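PDB 4PEV: membrane lipoprotein family protein from Aeropyrum pernix, which binds adenosine and probably serves as the solute-binding lipoprotein of an ABC transporter, delivering nucleosides for uptake. Local coordinates for residues Q94-A97 with V98-S101; E241-L244 with Q245-V248; M366-R369 with E370-S374; E383-Q386 with K387-G391; A413-L416 with E417-L420. One frame throughout, in Å; residues are numbered along the deposited sequence.

Contact 1: Q94-A97 with V98-S101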
loop_
_atom_site.group_PDB
_atom_site.type_symbol
_atom_site.label_atom_id
_atom_site.label_comp_id
_atom_site.label_asym_id
_atom_site.label_seq_id
_atom_site.Cartn_x
_atom_site.Cartn_y
_atom_site.Cartn_z
ATOM N N GLN C 94 -18.744 8.174 9.622
ATOM C CA GLN C 94 -18.992 7.089 10.567
ATOM C C GLN C 94 -19.657 5.893 9.920
ATOM O O GLN C 94 -19.681 4.831 10.520
ATOM C CB GLN C 94 -19.838 7.590 11.736
ATOM C CG GLN C 94 -19.080 8.557 12.640
ATOM C CD GLN C 94 -17.735 8.002 13.102
ATOM O OE1 GLN C 94 -17.680 7.101 13.944
ATOM N NE2 GLN C 94 -16.639 8.542 12.546
ATOM N N SER C 95 -20.192 6.075 8.710
ATOM C CA SER C 95 -20.800 4.982 7.943
ATOM C C SER C 95 -20.473 5.123 6.461
ATOM O O SER C 95 -20.016 6.175 6.039
ATOM C CB SER C 95 -22.339 4.930 8.163
ATOM O OG SER C 95 -23.061 5.898 7.413
ATOM N N LEU C 96 -20.697 4.055 5.691
ATOM C CA LEU C 96 -20.636 4.097 4.221
ATOM C C LEU C 96 -21.881 4.774 3.649
ATOM O O LEU C 96 -21.796 5.550 2.707
ATOM C CB LEU C 96 -20.545 2.684 3.622
ATOM C CG LEU C 96 -19.462 1.706 4.106
ATOM C CD1 LEU C 96 -19.900 0.262 3.878
ATOM C CD2 LEU C 96 -18.107 1.966 3.456
ATOM N N ALA C 97 -23.041 4.468 4.215
ATOM C CA ALA C 97 -24.306 5.093 3.804
ATOM C C ALA C 97 -24.235 6.609 3.628
ATOM O O ALA C 97 -24.841 7.178 2.717
ATOM C CB ALA C 97 -25.388 4.764 4.826
ATOM N N VAL C 98 -23.507 7.259 4.528
ATOM C CA VAL C 98 -23.545 8.708 4.663
ATOM C C VAL C 98 -22.474 9.464 3.828
ATOM O O VAL C 98 -22.469 10.690 3.792
ATOM C CB VAL C 98 -23.467 9.061 6.164
ATOM C CG1 VAL C 98 -22.043 8.960 6.674
ATOM C CG2 VAL C 98 -24.043 10.440 6.447
HETATM N N MSE C 99 -21.604 8.746 3.124
HETATM C CA MSE C 99 -20.490 9.371 2.417
HETATM C C MSE C 99 -20.926 10.416 1.448
HETATM O O MSE C 99 -20.339 11.490 1.402
HETATM C CB MSE C 99 -19.693 8.317 1.663
HETATM C CG MSE C 99 -18.873 7.473 2.641
HETATM SE SE MSE C 99 -17.507 6.387 1.712
HETATM C CE MSE C 99 -18.642 4.813 1.359
ATOM N N GLU C 100 -21.969 10.118 0.671
ATOM C CA GLU C 100 -22.425 11.034 -0.385
ATOM C C GLU C 100 -22.986 12.339 0.174
ATOM O O GLU C 100 -22.696 13.422 -0.347
ATOM C CB GLU C 100 -23.474 10.378 -1.287
ATOM C CG GLU C 100 -23.712 11.142 -2.592
ATOM C CD GLU C 100 -24.987 10.730 -3.318
ATOM O OE1 GLU C 100 -25.442 11.499 -4.203
ATOM O OE2 GLU C 100 -25.531 9.640 -3.012
ATOM N N SER C 101 -23.796 12.223 1.220
ATOM C CA SER C 101 -24.397 13.377 1.867
ATOM C C SER C 101 -23.365 14.319 2.465
ATOM O O SER C 101 -23.498 15.542 2.409
ATOM C CB SER C 101 -25.314 12.922 2.977
ATOM O OG SER C 101 -25.895 14.069 3.553
HETATM O O HOH W 1 -25.269 9.979 1.786
#

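Contact 2: E241-L244 with Q245-V248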
loop_
_atom_site.group_PDB
_atom_site.type_symbol
_atom_site.label_atom_id
_atom_site.label_comp_id
_atom_site.label_asym_id
_atom_site.label_seq_id
_atom_site.Cartn_x
_atom_site.Cartn_y
_atom_site.Cartn_z
ATOM N N GLU C 241 -3.113 -15.965 12.111
ATOM C CA GLU C 241 -2.877 -17.163 12.932
ATOM C C GLU C 241 -3.312 -18.445 12.240
ATOM O O GLU C 241 -2.660 -19.479 12.379
ATOM C CB GLU C 241 -3.623 -17.070 14.253
ATOM C CG GLU C 241 -3.003 -16.137 15.268
ATOM C CD GLU C 241 -3.964 -15.786 16.393
ATOM O OE1 GLU C 241 -5.111 -16.302 16.413
ATOM O OE2 GLU C 241 -3.573 -14.971 17.257
ATOM N N GLN C 242 -4.439 -18.380 11.531
ATOM C CA GLN C 242 -4.881 -19.488 10.695
ATOM C C GLN C 242 -3.832 -19.791 9.657
ATOM O O GLN C 242 -3.399 -20.937 9.538
ATOM C CB GLN C 242 -6.210 -19.185 10.007
ATOM C CG GLN C 242 -7.350 -20.060 10.503
ATOM C CD GLN C 242 -8.703 -19.379 10.401
ATOM O OE1 GLN C 242 -9.627 -19.887 9.755
ATOM N NE2 GLN C 242 -8.831 -18.220 11.044
HETATM N N MSE C 243 -3.403 -18.754 8.936
HETATM C CA MSE C 243 -2.390 -18.895 7.876
HETATM C C MSE C 243 -1.081 -19.493 8.330
HETATM O O MSE C 243 -0.455 -20.251 7.603
HETATM C CB MSE C 243 -2.150 -17.538 7.234
HETATM C CG MSE C 243 -3.066 -17.387 6.031
HETATM SE SE MSE C 243 -3.433 -15.485 5.681
HETATM C CE MSE C 243 -1.787 -14.916 4.756
ATOM N N LEU C 244 -0.656 -19.162 9.537
ATOM C CA LEU C 244 0.535 -19.760 10.119
ATOM C C LEU C 244 0.424 -21.265 10.159
ATOM O O LEU C 244 1.391 -21.961 9.886
ATOM C CB LEU C 244 0.771 -19.211 11.525
ATOM C CG LEU C 244 1.568 -17.901 11.496
ATOM C CD1 LEU C 244 1.232 -16.963 12.647
ATOM C CD2 LEU C 244 3.055 -18.226 11.452
ATOM N N GLN C 245 -0.767 -21.761 10.470
ATOM C CA GLN C 245 -1.003 -23.193 10.590
ATOM C C GLN C 245 -1.244 -23.905 9.274
ATOM O O GLN C 245 -1.293 -25.127 9.260
ATOM C CB GLN C 245 -2.169 -23.434 11.517
ATOM C CG GLN C 245 -1.832 -23.004 12.929
ATOM C CD GLN C 245 -3.002 -23.139 13.861
ATOM O OE1 GLN C 245 -4.004 -23.774 13.534
ATOM N NE2 GLN C 245 -2.886 -22.544 15.031
ATOM N N GLN C 246 -1.413 -23.139 8.191
ATOM C CA GLN C 246 -1.381 -23.654 6.812
ATOM C C GLN C 246 0.015 -23.443 6.149
ATOM O O GLN C 246 0.146 -23.454 4.915
ATOM C CB GLN C 246 -2.454 -22.946 5.974
ATOM C CG GLN C 246 -3.872 -22.992 6.540
ATOM C CD GLN C 246 -4.739 -21.811 6.080
ATOM O OE1 GLN C 246 -4.361 -21.033 5.193
ATOM N NE2 GLN C 246 -5.903 -21.670 6.702
ATOM N N GLY C 247 1.043 -23.209 6.973
ATOM C CA GLY C 247 2.423 -23.076 6.502
ATOM C C GLY C 247 2.868 -21.739 5.921
ATOM O O GLY C 247 3.979 -21.649 5.376
ATOM N N VAL C 248 2.043 -20.692 6.021
ATOM C CA VAL C 248 2.474 -19.377 5.548
ATOM C C VAL C 248 3.503 -18.847 6.527
ATOM O O VAL C 248 3.275 -18.858 7.728
ATOM C CB VAL C 248 1.335 -18.357 5.444
ATOM C CG1 VAL C 248 1.877 -17.022 4.949
ATOM C CG2 VAL C 248 0.255 -18.846 4.496
#

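Contact 3: M366-R369 with E370-S374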
loop_
_atom_site.group_PDB
_atom_site.type_symbol
_atom_site.label_atom_id
_atom_site.label_comp_id
_atom_site.label_asym_id
_atom_site.label_seq_id
_atom_site.Cartn_x
_atom_site.Cartn_y
_atom_site.Cartn_z
HETATM N N MSE C 366 18.660 -4.231 8.441
HETATM C CA MSE C 366 19.745 -4.508 7.497
HETATM C C MSE C 366 20.429 -5.783 7.869
HETATM O O MSE C 366 20.946 -6.498 7.006
HETATM C CB MSE C 366 20.792 -3.400 7.511
HETATM C CG MSE C 366 20.264 -2.045 7.044
HETATM SE SE MSE C 366 19.397 -2.158 5.270
HETATM C CE MSE C 366 18.029 -0.748 5.418
ATOM N N SER C 367 20.440 -6.079 9.161
ATOM C CA SER C 367 20.991 -7.321 9.654
ATOM C C SER C 367 20.201 -8.487 9.096
ATOM O O SER C 367 20.789 -9.440 8.611
ATOM C CB SER C 367 20.946 -7.335 11.181
ATOM O OG SER C 367 21.597 -8.461 11.705
ATOM N N GLN C 368 18.874 -8.384 9.127
ATOM C CA GLN C 368 17.967 -9.476 8.699
ATOM C C GLN C 368 17.857 -9.651 7.176
ATOM O O GLN C 368 17.611 -10.750 6.683
ATOM C CB GLN C 368 16.567 -9.251 9.270
ATOM C CG GLN C 368 16.512 -9.201 10.794
ATOM C CD GLN C 368 16.419 -10.577 11.422
ATOM O OE1 GLN C 368 17.386 -11.329 11.468
ATOM N NE2 GLN C 368 15.244 -10.914 11.901
ATOM N N ARG C 369 18.016 -8.557 6.443
ATOM C CA ARG C 369 18.078 -8.599 4.992
ATOM C C ARG C 369 19.366 -9.258 4.491
ATOM O O ARG C 369 19.357 -9.898 3.441
ATOM C CB ARG C 369 17.993 -7.187 4.441
ATOM C CG ARG C 369 16.658 -6.511 4.705
ATOM C CD ARG C 369 16.562 -5.198 3.948
ATOM N NE ARG C 369 15.350 -4.459 4.265
ATOM C CZ ARG C 369 15.027 -3.286 3.728
ATOM N NH1 ARG C 369 15.829 -2.717 2.830
ATOM N NH2 ARG C 369 13.902 -2.671 4.095
ATOM N N GLU C 370 20.477 -9.064 5.211
ATOM C CA GLU C 370 21.710 -9.828 4.956
ATOM C C GLU C 370 21.473 -11.323 5.193
ATOM O O GLU C 370 21.955 -12.138 4.434
ATOM C CB GLU C 370 22.870 -9.352 5.844
ATOM C CG GLU C 370 23.505 -8.019 5.432
ATOM C CD GLU C 370 24.233 -7.299 6.584
ATOM O OE1 GLU C 370 24.261 -7.834 7.719
ATOM O OE2 GLU C 370 24.768 -6.181 6.366
ATOM N N LYS C 371 20.717 -11.665 6.235
ATOM C CA LYS C 371 20.504 -13.056 6.622
ATOM C C LYS C 371 19.480 -13.812 5.800
ATOM O O LYS C 371 19.613 -15.025 5.637
ATOM C CB LYS C 371 20.047 -13.151 8.067
ATOM C CG LYS C 371 21.146 -13.021 9.102
ATOM C CD LYS C 371 20.608 -13.338 10.495
ATOM C CE LYS C 371 21.695 -13.753 11.479
ATOM N NZ LYS C 371 22.371 -12.574 12.088
ATOM N N TRP C 372 18.433 -13.130 5.327
ATOM C CA TRP C 372 17.265 -13.830 4.764
ATOM C C TRP C 372 16.836 -13.430 3.363
ATOM O O TRP C 372 15.846 -13.953 2.858
ATOM C CB TRP C 372 16.078 -13.699 5.706
ATOM C CG TRP C 372 16.299 -14.375 6.996
ATOM C CD1 TRP C 372 16.620 -13.788 8.165
ATOM C CD2 TRP C 372 16.220 -15.779 7.255
ATOM N NE1 TRP C 372 16.742 -14.730 9.155
ATOM C CE2 TRP C 372 16.502 -15.964 8.621
ATOM C CE3 TRP C 372 15.931 -16.896 6.468
ATOM C CZ2 TRP C 372 16.514 -17.227 9.229
ATOM C CZ3 TRP C 372 15.950 -18.156 7.065
ATOM C CH2 TRP C 372 16.240 -18.310 8.437
ATOM N N ILE C 373 17.561 -12.524 2.725
ATOM C CA ILE C 373 17.282 -12.201 1.334
ATOM C C ILE C 373 18.558 -12.460 0.533
ATOM O O ILE C 373 19.520 -11.727 0.649
ATOM C CB ILE C 373 16.779 -10.741 1.158
ATOM C CG1 ILE C 373 15.673 -10.411 2.188
ATOM C CG2 ILE C 373 16.264 -10.515 -0.264
ATOM C CD1 ILE C 373 14.918 -9.106 1.950
ATOM N N SER C 374 18.554 -13.518 -0.269
ATOM C CA SER C 374 19.708 -13.877 -1.101
ATOM C C SER C 374 19.990 -12.818 -2.171
ATOM O O SER C 374 19.129 -11.973 -2.476
ATOM C CB SER C 374 19.470 -15.234 -1.785
ATOM O OG SER C 374 18.517 -15.133 -2.844
#

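Contact 4: E383-Q386 with K387-G391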
loop_
_atom_site.group_PDB
_atom_site.type_symbol
_atom_site.label_atom_id
_atom_site.label_comp_id
_atom_site.label_asym_id
_atom_site.label_seq_id
_atom_site.Cartn_x
_atom_site.Cartn_y
_atom_site.Cartn_z
ATOM N N GLU C 383 16.219 -6.909 -11.979
ATOM C CA GLU C 383 15.926 -7.295 -13.347
ATOM C C GLU C 383 14.470 -7.055 -13.691
ATOM O O GLU C 383 14.140 -6.960 -14.858
ATOM C CB GLU C 383 16.310 -8.766 -13.579
ATOM C CG GLU C 383 15.637 -9.506 -14.743
ATOM C CD GLU C 383 15.996 -10.997 -14.749
ATOM O OE1 GLU C 383 17.217 -11.305 -14.738
ATOM O OE2 GLU C 383 15.070 -11.857 -14.742
ATOM N N LEU C 384 13.588 -6.972 -12.696
ATOM C CA LEU C 384 12.179 -6.679 -12.968
ATOM C C LEU C 384 11.900 -5.187 -12.870
ATOM O O LEU C 384 11.191 -4.621 -13.697
ATOM C CB LEU C 384 11.265 -7.446 -12.023
ATOM C CG LEU C 384 9.757 -7.272 -12.275
ATOM C CD1 LEU C 384 9.387 -7.505 -13.733
ATOM C CD2 LEU C 384 8.944 -8.196 -11.373
ATOM N N LYS C 385 12.455 -4.559 -11.845
ATOM C CA LYS C 385 12.396 -3.114 -11.680
ATOM C C LYS C 385 12.806 -2.424 -12.964
ATOM O O LYS C 385 12.180 -1.450 -13.368
ATOM C CB LYS C 385 13.316 -2.717 -10.531
ATOM C CG LYS C 385 13.683 -1.254 -10.374
ATOM C CD LYS C 385 14.470 -1.119 -9.070
ATOM C CE LYS C 385 15.618 -0.117 -9.137
ATOM N NZ LYS C 385 15.299 1.126 -8.377
ATOM N N GLN C 386 13.838 -2.948 -13.621
ATOM C CA GLN C 386 14.356 -2.319 -14.834
ATOM C C GLN C 386 13.579 -2.644 -16.088
ATOM O O GLN C 386 13.477 -1.803 -16.974
ATOM C CB GLN C 386 15.846 -2.610 -15.036
ATOM C CG GLN C 386 16.713 -1.450 -14.578
ATOM C CD GLN C 386 16.189 -0.113 -15.097
ATOM O OE1 GLN C 386 15.815 0.011 -16.271
ATOM N NE2 GLN C 386 16.125 0.884 -14.212
ATOM N N LYS C 387 13.025 -3.845 -16.172
ATOM C CA LYS C 387 12.140 -4.165 -17.282
ATOM C C LYS C 387 10.891 -3.294 -17.231
ATOM O O LYS C 387 10.304 -2.995 -18.268
ATOM C CB LYS C 387 11.786 -5.654 -17.295
ATOM C CG LYS C 387 12.956 -6.516 -17.772
ATOM C CD LYS C 387 12.801 -8.005 -17.473
ATOM C CE LYS C 387 11.764 -8.655 -18.372
ATOM N NZ LYS C 387 11.661 -10.117 -18.112
ATOM N N ILE C 388 10.512 -2.862 -16.025
ATOM C CA ILE C 388 9.299 -2.053 -15.809
ATOM C C ILE C 388 9.519 -0.586 -16.146
ATOM O O ILE C 388 8.753 -0.005 -16.915
ATOM C CB ILE C 388 8.779 -2.172 -14.353
ATOM C CG1 ILE C 388 8.105 -3.538 -14.155
ATOM C CG2 ILE C 388 7.796 -1.048 -14.028
ATOM C CD1 ILE C 388 7.790 -3.886 -12.717
ATOM N N ILE C 389 10.550 0.000 -15.549
ATOM C CA ILE C 389 10.930 1.392 -15.822
ATOM C C ILE C 389 11.212 1.658 -17.310
ATOM O O ILE C 389 10.846 2.717 -17.837
ATOM C CB ILE C 389 12.160 1.798 -14.986
ATOM C CG1 ILE C 389 11.763 1.899 -13.506
ATOM C CG2 ILE C 389 12.771 3.107 -15.497
ATOM C CD1 ILE C 389 12.942 2.049 -12.565
ATOM N N SER C 390 11.856 0.696 -17.973
ATOM C CA SER C 390 12.192 0.808 -19.396
ATOM C C SER C 390 10.953 0.774 -20.295
ATOM O O SER C 390 11.026 1.154 -21.453
ATOM C CB SER C 390 13.144 -0.315 -19.825
ATOM O OG SER C 390 12.425 -1.526 -20.047
ATOM N N GLY C 391 9.822 0.309 -19.784
ATOM C CA GLY C 391 8.618 0.221 -20.602
ATOM C C GLY C 391 8.526 -1.141 -21.250
ATOM O O GLY C 391 7.486 -1.503 -21.797
#

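Contact 5: A413-L416 with E417-L420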
loop_
_atom_site.group_PDB
_atom_site.type_symbol
_atom_site.label_atom_id
_atom_site.label_comp_id
_atom_site.label_asym_id
_atom_site.label_seq_id
_atom_site.Cartn_x
_atom_site.Cartn_y
_atom_site.Cartn_z
ATOM N N ALA C 413 -1.494 -20.712 -12.951
ATOM C CA ALA C 413 -1.077 -21.705 -13.937
ATOM C C ALA C 413 0.325 -21.466 -14.503
ATOM O O ALA C 413 0.760 -22.200 -15.369
ATOM C CB ALA C 413 -2.083 -21.737 -15.080
ATOM N N GLY C 414 1.024 -20.432 -14.059
ATOM C CA GLY C 414 2.361 -20.152 -14.580
ATOM C C GLY C 414 2.388 -19.431 -15.917
ATOM O O GLY C 414 3.455 -19.263 -16.528
ATOM N N ASN C 415 1.221 -18.988 -16.367
ATOM C CA ASN C 415 1.120 -18.176 -17.568
ATOM C C ASN C 415 1.237 -16.667 -17.209
ATOM O O ASN C 415 0.236 -15.948 -17.129
ATOM C CB ASN C 415 -0.185 -18.542 -18.296
ATOM C CG ASN C 415 -0.507 -17.615 -19.452
ATOM O OD1 ASN C 415 0.367 -16.924 -19.988
ATOM N ND2 ASN C 415 -1.782 -17.584 -19.833
ATOM N N LEU C 416 2.470 -16.198 -16.992
ATOM C CA LEU C 416 2.718 -14.825 -16.544
ATOM C C LEU C 416 2.294 -13.758 -17.535
ATOM O O LEU C 416 1.966 -12.649 -17.126
ATOM C CB LEU C 416 4.194 -14.575 -16.251
ATOM C CG LEU C 416 4.957 -15.512 -15.327
ATOM C CD1 LEU C 416 6.336 -14.923 -15.036
ATOM C CD2 LEU C 416 4.182 -15.779 -14.051
ATOM N N GLU C 417 2.335 -14.061 -18.829
ATOM C CA GLU C 417 2.087 -13.033 -19.852
ATOM C C GLU C 417 0.634 -12.512 -19.839
ATOM O O GLU C 417 0.347 -11.459 -20.415
ATOM C CB GLU C 417 2.491 -13.545 -21.246
ATOM C CG GLU C 417 4.000 -13.747 -21.427
ATOM C CD GLU C 417 4.362 -14.591 -22.656
ATOM O OE1 GLU C 417 5.439 -15.235 -22.647
ATOM O OE2 GLU C 417 3.578 -14.628 -23.635
ATOM N N ALA C 418 -0.262 -13.242 -19.160
ATOM C CA ALA C 418 -1.668 -12.829 -18.976
ATOM C C ALA C 418 -1.809 -11.488 -18.267
ATOM O O ALA C 418 -2.743 -10.745 -18.546
ATOM C CB ALA C 418 -2.450 -13.895 -18.212
ATOM N N ALA C 419 -0.887 -11.193 -17.351
ATOM C CA ALA C 419 -0.902 -9.951 -16.577
ATOM C C ALA C 419 -0.399 -8.718 -17.344
ATOM O O ALA C 419 -0.620 -7.591 -16.899
ATOM C CB ALA C 419 -0.083 -10.133 -15.305
ATOM N N LEU C 420 0.260 -8.932 -18.487
ATOM C CA LEU C 420 0.900 -7.858 -19.253
ATOM C C LEU C 420 0.190 -7.595 -20.579
ATOM O O LEU C 420 -0.845 -8.188 -20.875
ATOM C CB LEU C 420 2.353 -8.244 -19.529
ATOM C CG LEU C 420 3.155 -8.738 -18.323
ATOM C CD1 LEU C 420 4.478 -9.369 -18.733
ATOM C CD2 LEU C 420 3.392 -7.577 -17.374
#

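Contact 1: Q94-A97 with V98-S101
Ser95 and Val98 meet where the loop that follows strand 87-91 bends into helix 99-108. Ser95 OG accepts the backbone N-H of Val98 at 3.2 Å, a bent bond with an angle of 135° at the hydrogen, and also lies against the methyl CG1 of the same residue. With chi1 at 79°, the hydroxyl sits between its own N and carbonyl carbon, folded back over the turn. Replacing Ser95 by an alanine would probably leave the Val98 N-H without this acceptor and the start of the helix less firmly set. Leu96 to Met99 forms a type I beta turn, closed by a nearly straight bond of 3.2 Å from Met99 N to Leu96 O, the donor standing well above the carbonyl plane. The selenomethionine Met99 runs back along this turn: CB lies 3.6 Å from Leu96 O, CG is near both Leu96 O and Ser95 O, and the chain bends at chi3, setting CE against the Leu96 backbone and CB, 3.6 Å from Leu96 CD2. The two side chains lie side by side, pointing the same way, and Met99 also touches Asp60, a residue of the adenosine site. A water bridges turn and helix, donating to Ala97 O and accepting from Ser101 N at 2.7 Å.

Contact 2: E241-L244 with Q245-V248
Met243 and Val248 meet across the last turn of helix 233-245, where the carbonyls at the helix end find their donors close by. Met243 O takes the N-H of Val248 at 3.0 Å, with an angle of 154° at the hydrogen and the donor tilted from the carbonyl plane; it also receives a weak bond from Gln246 N. Leu244 O accepts Gly247 N at 3.2 Å, this donor standing well above the carbonyl plane. Together the bonds to Met243 O and Leu244 O make a Schellman motif, with Gly247 as its C-prime residue at a phi of 81°, and they turn the chain from the helix into strand 248-254. One residue earlier, Gln242 O takes two weak bonds, from Gln245 N at 2.9 Å and from Gln246 N, a single donor thus split between Gln242 O and Met243 O and weak to each. Gln246 O has a weak bond from Lys186 NZ, while Gln242 NE2 reaches weakly back to Thr238 O. Apart from these polar links, Val248 points its side chain toward the helix, CG2 packing 3.9 Å from Met243 CB. The selenomethionine chain bends at chi3 and lies on Thr225 and Phe251, joining the helix end to strands 222-226 and 248-254.

Contact 3: M366-R369 with E370-S374
The final turn of helix 358-372 is held by successive i to i+4 bonds, Glu370 N to Met366 O, Lys371 N to Ser367 O, Trp372 N to Gln368 O at 2.9 Å and Ile373 N to Arg369 O at 3.3 Å, and Ile373 is the residue at which the chain leaves helical angles. Trp372 lies alongside Gln368, its indole almost perpendicular to the amide plane (89°). The backbone oxygen Gln368 O sits at the ring edge, 3.5 Å from Trp372 CD1. The Gln368 chain bends at chi2, carrying OE1 to 3.9 Å from Lys371 CD, while NE2 bonds to Gln291 O. Ser374 is the N-cap of the helix that follows, its OG accepting the N-H of Gly377, so this short run ends one helix and starts the next. Arg369 leaves the same turn beside Ile373, with CG 4.2 Å from Ile373 CD1, and stays extended from CG to NE. Its guanidinium is gripped by Ile294 O at NE, Ser334 O at NH1 and a salt bridge from NH2 to Glu286, so the buried group has partners at all three nitrogens, which probably fix its rotation. The methyl CE of the selenomethionine Met366 covers one guanidinium face, 3.9 Å above the plane and offset toward its rim. Glu370 runs its extended stem past the carbonyl of the preceding turn, CG 3.4 Å from Met366 O.

Contact 4: E383-Q386 with K387-G391
Leu384 and Ile388 meet obliquely on the buried side of helix 375-389, one turn apart. Ile388 CD1 reaches 3.9 Å from Leu384 CG and also touches the methyl CD1 of the leucine. The isoleucine sets CG1 opposite its carbonyl carbon (chi1 -75°), which lays the ethyl arm back along the preceding turn, with CG1 3.3 Å from Leu384 O. Both side chains pack on helix 159-181 and on Ile393, joining this helix to its neighbour and to the chain beyond it. With an alanine at Ile388 the ethyl arm is gone, and Leu384 would probably lose this partner on its own helix, leaving a gap toward Ser164 and Ile393. On the next flank, Lys385 and Ile389 run side by side and point the same way, the isoleucine CD1 4.0 Å from Lys385 CG. Gln386 crosses Ile389 at an angle, its NE2 3.8 Å from Ile389 CD1. Lys387 curls back over the Glu383 carbonyl, bending at chi3. Its NZ stands 5.1 Å from Glu383 OE2, not in direct contact; Tyr211 OH is hydrogen-bonded to Glu383 OE2 and weakly to Lys387 NZ. In the backbone, Ile388 N, Ile389 N and Ser390 N bond to Leu384 O, Lys385 O and Gln386 O, the second being the straightest (174°), and Gly391 ends the run with a positive phi. The helix therefore has an apolar side turned to the protein interior and a charged pair that shares a tyrosine hydroxyl, weakly on the lysine side, an arrangement in which the opposite charges would probably attract mildly without forming a salt bridge.

Contact 5: A413-L416 with E417-L420
Leu416 and Ala419 are linked by the firmer of the two backbone hydrogen bonds in the turn that follows helix 401-412: Ala419 N donates to Leu416 O at 3.2 Å, its nitrogen lying above the carbonyl plane. The other, from Ala418 N to Asn415 O at 3.4 Å, is weak. Both span three residues, as expected of the short 3-10 segment formed here, and Leu420 N continues the pattern by bonding to Glu417 O. Just before it, Gly414 closes helix 401-412 in a Schellman motif; its phi is 80°, and a CB here would collide with the carbonyl oxygen of Ala413. Among polar side chains, Asn415 extends with CG opposite its backbone N (chi1 171°), which brings the amide over the start of the 3-10 turn. Asn415 OD1 comes to 3.7 Å from Glu417 N, and its ND2 lies 4.1 Å from Ala418 CB while bonding to Glu410 OE1 on the helix. That same Ala418 CB rests 3.5 Å from Asn415 O. Packing contacts complete the set: Leu416 lies on Leu411 and on Tyr207, Gln210 and Gln214 of helix 196-214, and Leu420 also touches Tyr207. With the backbone bonds short in span and one of them weak, the position of this C-terminal turn probably depends also on the Asn415 to Glu410 bond and on the leucines against helix 196-214.

How the contacts relate
All five contacts are local turns met in series along the chain; none encloses or crosses another. Contact 1 carries the end of strand 87-91 into helix 99-108, near the adenosine site. Contact 2, about 36 Å away between centres, leads helix 233-245 into strand 248-254 of the mixed sheet. The next two lie across the chain's centre from contact 1: contact 3 ends helix 358-372 against strand 293-299 and helix 159-181, and contact 4 ends the following helix, 375-389, on helix 159-181 as well. Contact 5, its nearest atoms about 7 Å from contact 4, turns the C-terminal segment after helix 401-412 and sets it against helix 196-214.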